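Local coordinates for protein L-asparaginase I (Vibrio cholerae, PDB 2OCD) that probably catalyses the hydrolysis of L-asparagine to L-aspartate and ammonium as a cytoplasmic homotetrameric enzyme, at residues Asp92-Thr97 with Ser170-Pro175; Ala100-Phe105 with Arg157-Arg162; Leu307-Tyr312 with Arg332-Leu337; Pro111-Gly116 with Leu133-Val138. All blocks are in the same frame, centred on the assembly; numbering follows the deposited sequence.

Interaction 1. Residues Asp92-Thr97 with Ser170-Pro175; sequences DTMAYT and SAFSSP. With ACT (acetate ion), chain G.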
# COMPACT_ATOMS: atom_id res chain seq x y z
N ASP B 92 21.35 -3.75 -13.93
CA ASP B 92 21.83 -2.36 -13.74
C ASP B 92 21.38 -1.41 -14.85
O ASP B 92 21.05 -0.26 -14.58
CB ASP B 92 23.35 -2.31 -13.58
CG ASP B 92 23.82 -2.84 -12.22
OD1 ASP B 92 25.04 -3.11 -12.07
OD2 ASP B 92 22.98 -3.00 -11.31
N THR B 93 21.37 -1.86 -16.10
CA THR B 93 21.04 -0.98 -17.20
C THR B 93 19.94 -1.57 -18.07
O THR B 93 19.72 -1.14 -19.19
CB THR B 93 22.26 -0.65 -18.06
OG1 THR B 93 22.69 -1.83 -18.71
CG2 THR B 93 23.39 -0.05 -17.22
N MSE B 94 19.20 -2.49 -17.51
CA MSE B 94 18.12 -3.11 -18.18
C MSE B 94 17.14 -2.08 -18.70
O MSE B 94 16.58 -2.30 -19.76
CB MSE B 94 17.42 -4.04 -17.23
CG MSE B 94 16.29 -4.74 -17.84
SE MSE B 94 15.74 -6.17 -16.63
CE MSE B 94 14.14 -5.43 -15.89
N ALA B 95 16.92 -0.99 -17.96
CA ALA B 95 15.95 0.05 -18.38
C ALA B 95 16.47 0.88 -19.53
O ALA B 95 15.68 1.31 -20.38
CB ALA B 95 15.53 0.96 -17.24
N TYR B 96 17.78 1.10 -19.58
CA TYR B 96 18.34 1.83 -20.71
C TYR B 96 18.27 0.96 -21.93
O TYR B 96 17.96 1.42 -23.02
CB TYR B 96 19.77 2.23 -20.47
CG TYR B 96 19.98 3.31 -19.43
CD1 TYR B 96 20.18 2.97 -18.10
CD2 TYR B 96 20.06 4.64 -19.78
CE1 TYR B 96 20.38 3.95 -17.12
CE2 TYR B 96 20.28 5.62 -18.82
CZ TYR B 96 20.43 5.27 -17.49
OH TYR B 96 20.66 6.22 -16.52
N THR B 97 18.56 -0.32 -21.79
CA THR B 97 18.45 -1.15 -22.95
C THR B 97 17.00 -1.17 -23.49
O THR B 97 16.77 -1.02 -24.69
CB THR B 97 18.97 -2.53 -22.64
OG1 THR B 97 20.40 -2.43 -22.55
CG2 THR B 97 18.60 -3.51 -23.76
N SER B 170 15.70 -5.33 -5.05
CA SER B 170 15.77 -4.59 -6.30
C SER B 170 14.47 -4.66 -7.13
O SER B 170 13.75 -5.65 -7.10
CB SER B 170 16.98 -5.07 -7.12
OG SER B 170 16.66 -5.16 -8.48
N ALA B 171 14.17 -3.60 -7.88
CA ALA B 171 12.86 -3.45 -8.45
C ALA B 171 12.77 -2.39 -9.55
O ALA B 171 13.59 -1.49 -9.63
CB ALA B 171 11.90 -3.09 -7.34
N PHE B 172 11.75 -2.49 -10.38
CA PHE B 172 11.51 -1.51 -11.43
C PHE B 172 10.08 -0.98 -11.36
O PHE B 172 9.16 -1.75 -11.18
CB PHE B 172 11.71 -2.13 -12.80
CG PHE B 172 13.11 -2.55 -13.08
CD1 PHE B 172 13.95 -1.76 -13.83
CD2 PHE B 172 13.58 -3.77 -12.63
CE1 PHE B 172 15.25 -2.14 -14.10
CE2 PHE B 172 14.86 -4.17 -12.88
CZ PHE B 172 15.71 -3.34 -13.61
N SER B 173 9.91 0.33 -11.57
CA SER B 173 8.59 0.98 -11.75
C SER B 173 8.51 1.81 -13.02
O SER B 173 9.54 2.23 -13.59
CB SER B 173 8.35 1.94 -10.62
OG SER B 173 9.50 2.74 -10.56
N SER B 174 7.27 2.05 -13.46
CA SER B 174 7.00 3.04 -14.46
C SER B 174 6.19 4.08 -13.77
O SER B 174 5.01 3.99 -13.70
CB SER B 174 6.28 2.47 -15.70
OG SER B 174 5.44 1.37 -15.44
N PRO B 175 6.84 5.10 -13.24
CA PRO B 175 6.11 6.00 -12.33
C PRO B 175 4.96 6.73 -12.98
O PRO B 175 3.97 7.04 -12.32
CB PRO B 175 7.18 7.02 -11.89
CG PRO B 175 8.49 6.40 -12.29
CD PRO B 175 8.23 5.54 -13.47
C ACT G . 24.43 -6.87 -13.30
O ACT G . 24.30 -8.11 -13.51
OXT ACT G . 23.39 -6.22 -13.09
CH3 ACT G . 25.77 -6.16 -13.30

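Interaction 2. Residues Ala100-Phe105 with Arg157-Arg162; sequences ALSFMF and RGNRSR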
# COMPACT_ATOMS: atom_id res chain seq x y z
N ALA B 100 16.16 2.03 -25.33
CA ALA B 100 16.89 2.09 -26.61
C ALA B 100 16.17 1.32 -27.69
O ALA B 100 15.90 1.86 -28.78
CB ALA B 100 18.30 1.54 -26.44
N LEU B 101 15.88 0.04 -27.39
CA LEU B 101 15.26 -0.86 -28.34
C LEU B 101 13.87 -0.40 -28.74
O LEU B 101 13.44 -0.72 -29.87
CB LEU B 101 15.18 -2.29 -27.80
CG LEU B 101 16.55 -2.96 -27.52
CD1 LEU B 101 16.41 -4.25 -26.72
CD2 LEU B 101 17.37 -3.19 -28.84
N SER B 102 13.13 0.26 -27.84
CA SER B 102 11.79 0.71 -28.18
C SER B 102 11.86 1.65 -29.38
O SER B 102 11.07 1.50 -30.31
CB SER B 102 11.05 1.36 -27.03
OG SER B 102 11.49 2.68 -26.80
N PHE B 103 12.84 2.55 -29.39
CA PHE B 103 12.99 3.48 -30.54
C PHE B 103 13.62 2.84 -31.78
O PHE B 103 13.19 3.13 -32.91
CB PHE B 103 13.71 4.75 -30.14
CG PHE B 103 12.99 5.45 -29.08
CD1 PHE B 103 11.80 6.08 -29.38
CD2 PHE B 103 13.41 5.37 -27.76
CE1 PHE B 103 11.08 6.70 -28.43
CE2 PHE B 103 12.69 5.99 -26.77
CZ PHE B 103 11.49 6.66 -27.10
N MSE B 104 14.60 1.95 -31.56
CA MSE B 104 15.26 1.28 -32.65
C MSE B 104 14.35 0.43 -33.49
O MSE B 104 14.60 0.29 -34.69
CB MSE B 104 16.38 0.40 -32.11
CG MSE B 104 17.56 1.23 -31.64
SE MSE B 104 18.97 0.22 -30.78
CE MSE B 104 19.71 -0.55 -32.41
N PHE B 105 13.34 -0.18 -32.87
CA PHE B 105 12.42 -1.03 -33.60
C PHE B 105 11.29 -0.18 -34.11
O PHE B 105 10.69 0.58 -33.38
CB PHE B 105 11.82 -2.14 -32.75
CG PHE B 105 12.80 -3.15 -32.24
CD1 PHE B 105 13.85 -3.61 -33.02
CD2 PHE B 105 12.64 -3.72 -30.99
CE1 PHE B 105 14.73 -4.53 -32.54
CE2 PHE B 105 13.51 -4.65 -30.53
CZ PHE B 105 14.56 -5.05 -31.30
N ARG B 157 5.83 -0.93 -19.80
CA ARG B 157 6.36 -0.41 -21.07
C ARG B 157 7.86 -0.17 -20.91
O ARG B 157 8.27 0.45 -19.96
CB ARG B 157 5.64 0.87 -21.48
CG ARG B 157 6.12 1.43 -22.80
CD ARG B 157 5.15 2.47 -23.42
NE ARG B 157 3.94 1.81 -23.89
CZ ARG B 157 2.73 2.35 -23.93
NH1 ARG B 157 2.52 3.58 -23.55
NH2 ARG B 157 1.71 1.62 -24.36
N GLY B 158 8.66 -0.71 -21.82
CA GLY B 158 10.11 -0.65 -21.72
C GLY B 158 10.62 0.74 -21.54
O GLY B 158 11.38 1.02 -20.60
N ASN B 159 10.18 1.65 -22.39
CA ASN B 159 10.61 3.05 -22.30
C ASN B 159 9.87 3.88 -21.26
O ASN B 159 10.13 5.08 -21.15
CB ASN B 159 10.56 3.71 -23.67
CG ASN B 159 9.16 3.82 -24.23
OD1 ASN B 159 8.18 3.78 -23.50
ND2 ASN B 159 9.08 3.96 -25.55
N ARG B 160 8.98 3.28 -20.47
CA ARG B 160 8.45 3.98 -19.27
C ARG B 160 9.10 3.54 -17.93
O ARG B 160 8.68 4.01 -16.84
CB ARG B 160 6.96 3.79 -19.14
CG ARG B 160 6.22 4.28 -20.32
CD ARG B 160 6.19 5.77 -20.31
NE ARG B 160 4.95 6.27 -20.89
CZ ARG B 160 4.42 7.44 -20.57
NH1 ARG B 160 5.03 8.23 -19.70
NH2 ARG B 160 3.28 7.80 -21.15
N SER B 161 10.16 2.73 -18.02
CA SER B 161 10.67 2.03 -16.86
C SER B 161 11.92 2.61 -16.28
O SER B 161 12.71 3.20 -16.96
CB SER B 161 10.89 0.55 -17.21
OG SER B 161 9.62 -0.11 -17.23
N ARG B 162 12.08 2.41 -14.99
CA ARG B 162 13.38 2.56 -14.41
C ARG B 162 13.59 1.77 -13.15
O ARG B 162 12.65 1.38 -12.50
CB ARG B 162 13.74 4.02 -14.21
CG ARG B 162 12.65 4.91 -13.63
CD ARG B 162 12.66 6.31 -14.28
NE ARG B 162 13.25 7.36 -13.45
CZ ARG B 162 14.55 7.51 -13.15
NH1 ARG B 162 15.51 6.67 -13.57
NH2 ARG B 162 14.89 8.54 -12.38

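Interaction 3. Residues Leu307-Tyr312 with Arg332-Leu337; sequences LAKLHY and RGEMTL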
# COMPACT_ATOMS: atom_id res chain seq x y z
N LEU B 307 17.43 9.60 -23.01
CA LEU B 307 18.77 9.34 -23.51
C LEU B 307 18.63 8.46 -24.70
O LEU B 307 19.32 8.66 -25.73
CB LEU B 307 19.63 8.72 -22.42
CG LEU B 307 20.35 9.93 -21.80
CD1 LEU B 307 20.52 9.89 -20.25
CD2 LEU B 307 21.66 10.12 -22.57
N ALA B 308 17.68 7.52 -24.58
CA ALA B 308 17.38 6.62 -25.66
C ALA B 308 16.91 7.31 -26.93
O ALA B 308 17.34 6.91 -28.02
CB ALA B 308 16.34 5.69 -25.22
N LYS B 309 15.99 8.29 -26.77
CA LYS B 309 15.20 8.83 -27.88
C LYS B 309 16.12 9.76 -28.61
O LYS B 309 16.16 9.78 -29.86
CB LYS B 309 13.93 9.53 -27.38
CG LYS B 309 12.88 9.95 -28.47
CD LYS B 309 11.67 10.66 -27.86
CE LYS B 309 10.56 11.08 -28.83
NZ LYS B 309 9.40 11.84 -28.14
N LEU B 310 16.91 10.51 -27.84
CA LEU B 310 17.96 11.34 -28.42
C LEU B 310 18.99 10.51 -29.23
O LEU B 310 19.42 10.94 -30.32
CB LEU B 310 18.66 12.19 -27.34
CG LEU B 310 17.99 13.52 -26.89
CD1 LEU B 310 18.54 14.02 -25.55
CD2 LEU B 310 18.08 14.67 -27.93
N HIS B 311 19.35 9.32 -28.74
CA HIS B 311 20.35 8.50 -29.42
C HIS B 311 19.75 7.93 -30.72
O HIS B 311 20.44 7.71 -31.72
CB HIS B 311 20.81 7.32 -28.57
CG HIS B 311 21.98 7.59 -27.65
ND1 HIS B 311 21.85 8.16 -26.40
CD2 HIS B 311 23.29 7.22 -27.75
CE1 HIS B 311 23.03 8.20 -25.81
NE2 HIS B 311 23.93 7.64 -26.61
N TYR B 312 18.48 7.60 -30.66
CA TYR B 312 17.74 7.18 -31.85
C TYR B 312 17.81 8.27 -32.88
O TYR B 312 18.39 8.04 -33.94
CB TYR B 312 16.28 6.88 -31.51
CG TYR B 312 15.38 6.82 -32.70
CD1 TYR B 312 15.61 5.93 -33.71
CD2 TYR B 312 14.28 7.65 -32.79
CE1 TYR B 312 14.78 5.87 -34.82
CE2 TYR B 312 13.44 7.59 -33.91
CZ TYR B 312 13.70 6.69 -34.92
OH TYR B 312 12.86 6.61 -36.03
N ARG B 332 6.62 6.07 -29.36
CA ARG B 332 6.43 4.70 -28.89
C ARG B 332 5.84 4.61 -27.50
O ARG B 332 6.17 3.71 -26.71
CB ARG B 332 7.73 3.89 -28.91
CG ARG B 332 8.55 3.94 -30.19
CD ARG B 332 8.16 2.94 -31.29
NE ARG B 332 9.21 2.96 -32.31
CZ ARG B 332 9.33 3.90 -33.25
NH1 ARG B 332 8.42 4.87 -33.35
NH2 ARG B 332 10.36 3.89 -34.09
N GLY B 333 4.91 5.54 -27.22
CA GLY B 333 4.17 5.56 -25.95
C GLY B 333 5.03 5.96 -24.75
O GLY B 333 4.61 5.76 -23.62
N GLU B 334 6.20 6.55 -25.00
CA GLU B 334 7.19 6.92 -23.94
C GLU B 334 6.81 8.11 -23.09
O GLU B 334 7.48 8.43 -22.08
CB GLU B 334 8.58 7.23 -24.55
CG GLU B 334 8.64 8.49 -25.39
CD GLU B 334 8.23 8.31 -26.89
OE1 GLU B 334 7.77 7.23 -27.32
OE2 GLU B 334 8.36 9.30 -27.67
N MSE B 335 5.75 8.80 -23.51
CA MSE B 335 5.35 10.01 -22.86
C MSE B 335 3.97 10.37 -23.32
O MSE B 335 3.50 9.87 -24.31
CB MSE B 335 6.30 11.16 -23.21
CG MSE B 335 6.10 11.67 -24.59
SE MSE B 335 7.46 12.92 -25.20
CE MSE B 335 6.71 13.26 -26.94
N THR B 336 3.37 11.30 -22.62
CA THR B 336 2.06 11.78 -22.94
C THR B 336 2.08 13.32 -23.03
O THR B 336 2.68 14.00 -22.18
CB THR B 336 1.06 11.25 -21.91
OG1 THR B 336 -0.25 11.59 -22.30
CG2 THR B 336 1.31 11.83 -20.51
N LEU B 337 1.49 13.80 -24.13
CA LEU B 337 1.15 15.20 -24.51
C LEU B 337 1.85 15.66 -25.82
O LEU B 337 1.42 15.27 -26.92
CB LEU B 337 1.26 16.22 -23.35
CG LEU B 337 -0.02 16.33 -22.51
CD1 LEU B 337 -1.09 17.29 -23.15
CD2 LEU B 337 -0.66 14.95 -22.20
OXT LEU B 337 2.87 16.39 -25.89

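Interaction 4. Residues Pro111-Gly116 with Leu133-Val138; sequences PVIVTG and LNALHV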
# COMPACT_ATOMS: atom_id res chain seq x y z
N PRO B 111 6.03 -9.51 -29.63
CA PRO B 111 6.45 -9.11 -28.27
C PRO B 111 7.92 -9.23 -28.08
O PRO B 111 8.49 -10.21 -28.53
CB PRO B 111 5.78 -10.13 -27.36
CG PRO B 111 4.70 -10.68 -28.14
CD PRO B 111 5.18 -10.69 -29.58
N VAL B 112 8.52 -8.22 -27.44
CA VAL B 112 9.90 -8.26 -26.97
C VAL B 112 9.88 -7.85 -25.51
O VAL B 112 9.51 -6.75 -25.17
CB VAL B 112 10.83 -7.33 -27.76
CG1 VAL B 112 12.26 -7.66 -27.43
CG2 VAL B 112 10.60 -7.47 -29.22
N ILE B 113 10.22 -8.82 -24.65
CA ILE B 113 10.19 -8.70 -23.23
C ILE B 113 11.60 -8.87 -22.70
O ILE B 113 12.21 -9.93 -22.82
CB ILE B 113 9.34 -9.81 -22.62
CG1 ILE B 113 7.95 -9.89 -23.25
CG2 ILE B 113 9.15 -9.56 -21.15
CD1 ILE B 113 6.97 -10.85 -22.45
N VAL B 114 12.12 -7.81 -22.10
CA VAL B 114 13.40 -7.82 -21.39
C VAL B 114 13.17 -8.22 -19.93
O VAL B 114 12.29 -7.68 -19.26
CB VAL B 114 14.05 -6.42 -21.44
CG1 VAL B 114 15.42 -6.41 -20.73
CG2 VAL B 114 14.13 -5.94 -22.90
N THR B 115 13.93 -9.19 -19.44
CA THR B 115 13.81 -9.57 -18.04
C THR B 115 15.12 -10.08 -17.48
O THR B 115 16.15 -10.11 -18.17
CB THR B 115 12.64 -10.58 -17.84
OG1 THR B 115 12.33 -10.71 -16.43
CG2 THR B 115 12.93 -11.90 -18.39
N GLY B 116 15.08 -10.46 -16.22
CA GLY B 116 16.28 -10.87 -15.49
C GLY B 116 15.90 -11.28 -14.09
O GLY B 116 14.73 -11.57 -13.79
N LEU B 133 9.61 -17.74 -16.51
CA LEU B 133 8.43 -18.53 -16.72
C LEU B 133 7.30 -17.66 -17.25
O LEU B 133 6.72 -17.93 -18.28
CB LEU B 133 8.04 -19.22 -15.42
CG LEU B 133 7.54 -20.63 -15.63
CD1 LEU B 133 7.76 -21.48 -14.36
CD2 LEU B 133 6.05 -20.49 -16.03
N ASN B 134 6.99 -16.59 -16.55
CA ASN B 134 5.87 -15.76 -17.00
C ASN B 134 6.16 -14.88 -18.22
O ASN B 134 5.22 -14.54 -18.96
CB ASN B 134 5.39 -14.87 -15.85
CG ASN B 134 4.64 -15.64 -14.76
OD1 ASN B 134 4.28 -16.81 -14.93
ND2 ASN B 134 4.42 -14.96 -13.61
N ALA B 135 7.43 -14.48 -18.40
CA ALA B 135 7.82 -13.72 -19.58
C ALA B 135 7.51 -14.58 -20.76
O ALA B 135 6.90 -14.12 -21.74
CB ALA B 135 9.31 -13.37 -19.59
N LEU B 136 7.93 -15.84 -20.66
CA LEU B 136 7.61 -16.78 -21.70
C LEU B 136 6.10 -16.95 -21.87
O LEU B 136 5.59 -16.84 -22.98
CB LEU B 136 8.31 -18.13 -21.47
CG LEU B 136 9.80 -18.18 -21.89
CD1 LEU B 136 10.44 -19.57 -21.59
CD2 LEU B 136 10.03 -17.79 -23.37
N HIS B 137 5.37 -17.19 -20.79
CA HIS B 137 3.94 -17.38 -20.88
C HIS B 137 3.24 -16.13 -21.47
O HIS B 137 2.32 -16.26 -22.30
CB HIS B 137 3.36 -17.74 -19.50
CG HIS B 137 1.86 -17.88 -19.48
ND1 HIS B 137 1.18 -18.79 -20.25
CD2 HIS B 137 0.92 -17.25 -18.73
CE1 HIS B 137 -0.11 -18.71 -19.99
NE2 HIS B 137 -0.29 -17.79 -19.07
N VAL B 138 3.69 -14.95 -21.07
CA VAL B 138 3.06 -13.66 -21.47
C VAL B 138 3.33 -13.33 -22.94
O VAL B 138 2.43 -12.91 -23.66
CB VAL B 138 3.54 -12.53 -20.52
CG1 VAL B 138 3.26 -11.20 -21.07
CG2 VAL B 138 2.84 -12.66 -19.19

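Interaction 1. Residues Asp92-Thr97 with Ser170-Pro175
M94 and F172 carry most of this contact, which joins the start of helix 94-104 to strand 171-173, next to the predicted active-site residue T91. M94 is modelled as selenomethionine. Its CE methyl lies over one face of the F172 ring, offset toward the rim, and sits 3.5 Å from the ring centroid. The direction is 21° off the ring normal, which makes it a CH-pi contact. The nearest ring atom is F172 CE2, 3.3 Å from M94 CE. The selenium approaches more obliquely, with M94 SE 4.8 Å from the centroid of the F172 ring. This is a Met-aromatic contact in which the methyl does the touching. The M94 side chain runs out from the helix with CG anti to the backbone N (chi1 -180°). It then bends at chi3 (105°), which swings CE over the ring.

Plain apolar packing adds little. A95 CB is 4.4 Å from F172 CE1. L149 and F151 of strand 147-151 also touch M94, and the F151 and F172 rings meet edge-to-face.

The polar bonds of D92, a predicted substrate-binding residue, go to other partners. Its backbone N gives a weak hydrogen bond to OXT of an acetate ion, at 3.3 Å. The acetate probably comes from the crystallisation liquor. D92 also forms a salt bridge with K163, and OD1 bonds N247 of a second subunit.

The contact itself is buried and rests on CH-pi and dispersion packing, without a polar bond between the segments.

Interaction 2. Residues Ala100-Phe105 with Arg157-Arg162
The amide nitrogen ND2 of N159 serves two acceptors. One is S102 OG on helix 94-104, at 3.0 Å from N159 ND2. The N-H...O angle is 140°, so the bond is somewhat bent, and the oxygen lies 26° out of the amide plane. The other acceptor is the backbone O of R332. S102 OG is held in turn by S99 O, one turn back in the same helix. That bond fixes the hydroxyl while it accepts from N159.

F103 crosses N159 at about a right angle. Its CZ is 3.9 Å from N159 ND2, approached obliquely, and the ring and amide planes are 32° apart. S102 OG sits 3.4 Å above one face of the F103 ring, near the rim. A308, K309 and Y312 of helix 303-315 also touch F103, so this side chain packs against the C-terminal part of the chain.

The 157-162 segment follows strand 154-157 of the main mixed sheet. It makes a short 3-10 turn, 158-160, before strand 162-166. The contact therefore joins a helix that packs on that sheet to the turn leaving it.

The turn is tied by the carbonyl oxygen of R157. R160 N reaches R157 O at 3.0 Å. S161 OG donates to R157 O at 3.1 Å, from the opposite face of the carbonyl plane. G158 also has a backbone hydrogen bond with V147 of the neighbouring strand 147-151.

Interaction 3. Residues Leu307-Tyr312 with Arg332-Leu337
K309 reaches from its helix to E334 and forms a salt bridge, with K309 NZ 2.8 Å from E334 OE2. All four lysine torsions are near 180°, so the chain is fully extended and puts NZ at the tail. NZ also bonds the backbone oxygens of Q329 and M327. The ammonium is thus held by a carboxylate and two carbonyls.

E334 supplies the anti lone pair of OE2 to K309. OE2 also accepts from L331 N. The other oxygen uses its syn lone pair for R332 N, with E334 OE1 2.6 Å from R332 N. A bend at chi2 (-85°) turns the carboxylate back toward that backbone NH. Both oxygens therefore have partners, and the nearby positive charge would probably favour the ionised form. The CE methyl of M335, modelled as selenomethionine, lies 3.3 Å from K309 NZ.

Here the chain's C-terminal tail, past helix 320-327, returns to helix 303-315.

R332 meets Y312 only loosely. R332 NH2 is 4.2 Å from Y312 OH, and the guanidinium and ring planes are 67° apart. The stronger partner of R332 is F105 O, bonded by NE. That bond ties the tail to the end of helix 94-104.

Interaction 4. Residues Pro111-Gly116 with Leu133-Val138
I113 and A135 meet in apolar packing between a strand and a helix. I113 CG2 is 4.1 Å from A135 CB. T115 CG2 touches that same methyl, 4.1 Å from A135 CB, so the alanine sits against two side chains from one face of the strand. Farther along the helix, I113 CD1 is 4.0 Å from V138 CG1. The two side chains cross at about a right angle. I113 has CG1 anti to the carbonyl carbon (chi1 -52°), and the chain then extends so that CD1 reaches the helix.

One contact is with a polar atom. I113 CD1 lies 3.3 Å from the backbone O of A135, a close van der Waals approach of the methyl to the carbonyl oxygen, not a hydrogen bond.

The T115 hydroxyl plays another role. OG1 is anti to the backbone N (chi1 -167°) and hydrogen-bonds F150 O on the next strand.

The strand and helix segments run nearly antiparallel, at 174°, with axes 9.3 Å apart. This is the first half of a beta-alpha-beta crossover: strand 112-115, helix 127-141, strand 147-151. The strand lies between strands 84-88 and 147-151. On its other face V114 packs on M94 and A98 of helix 94-104, so the sheet is sandwiched here between two helices.

Following the chain, interaction 1 opens first at 92-97, and interaction 2 opens next at 100-105 on the same helix. Interaction 4 then opens at 111-116 and closes at 133-138. Interaction 2 closes at 157-162 and interaction 1 at 170-175. The three are thus nested, with 4 innermost and none crossing. Interaction 3 comes later and separately, closing a short loop at the C terminus. In space, helix 94-104 is common ground. Interactions 1 and 2 share it. Strand 112-115 of interaction 4 packs against it, with helix 127-141 on the other face of the sheet. The tail of interaction 3 meets interaction 2 through R157 and G333, which links the N-terminal and C-terminal parts of the fold.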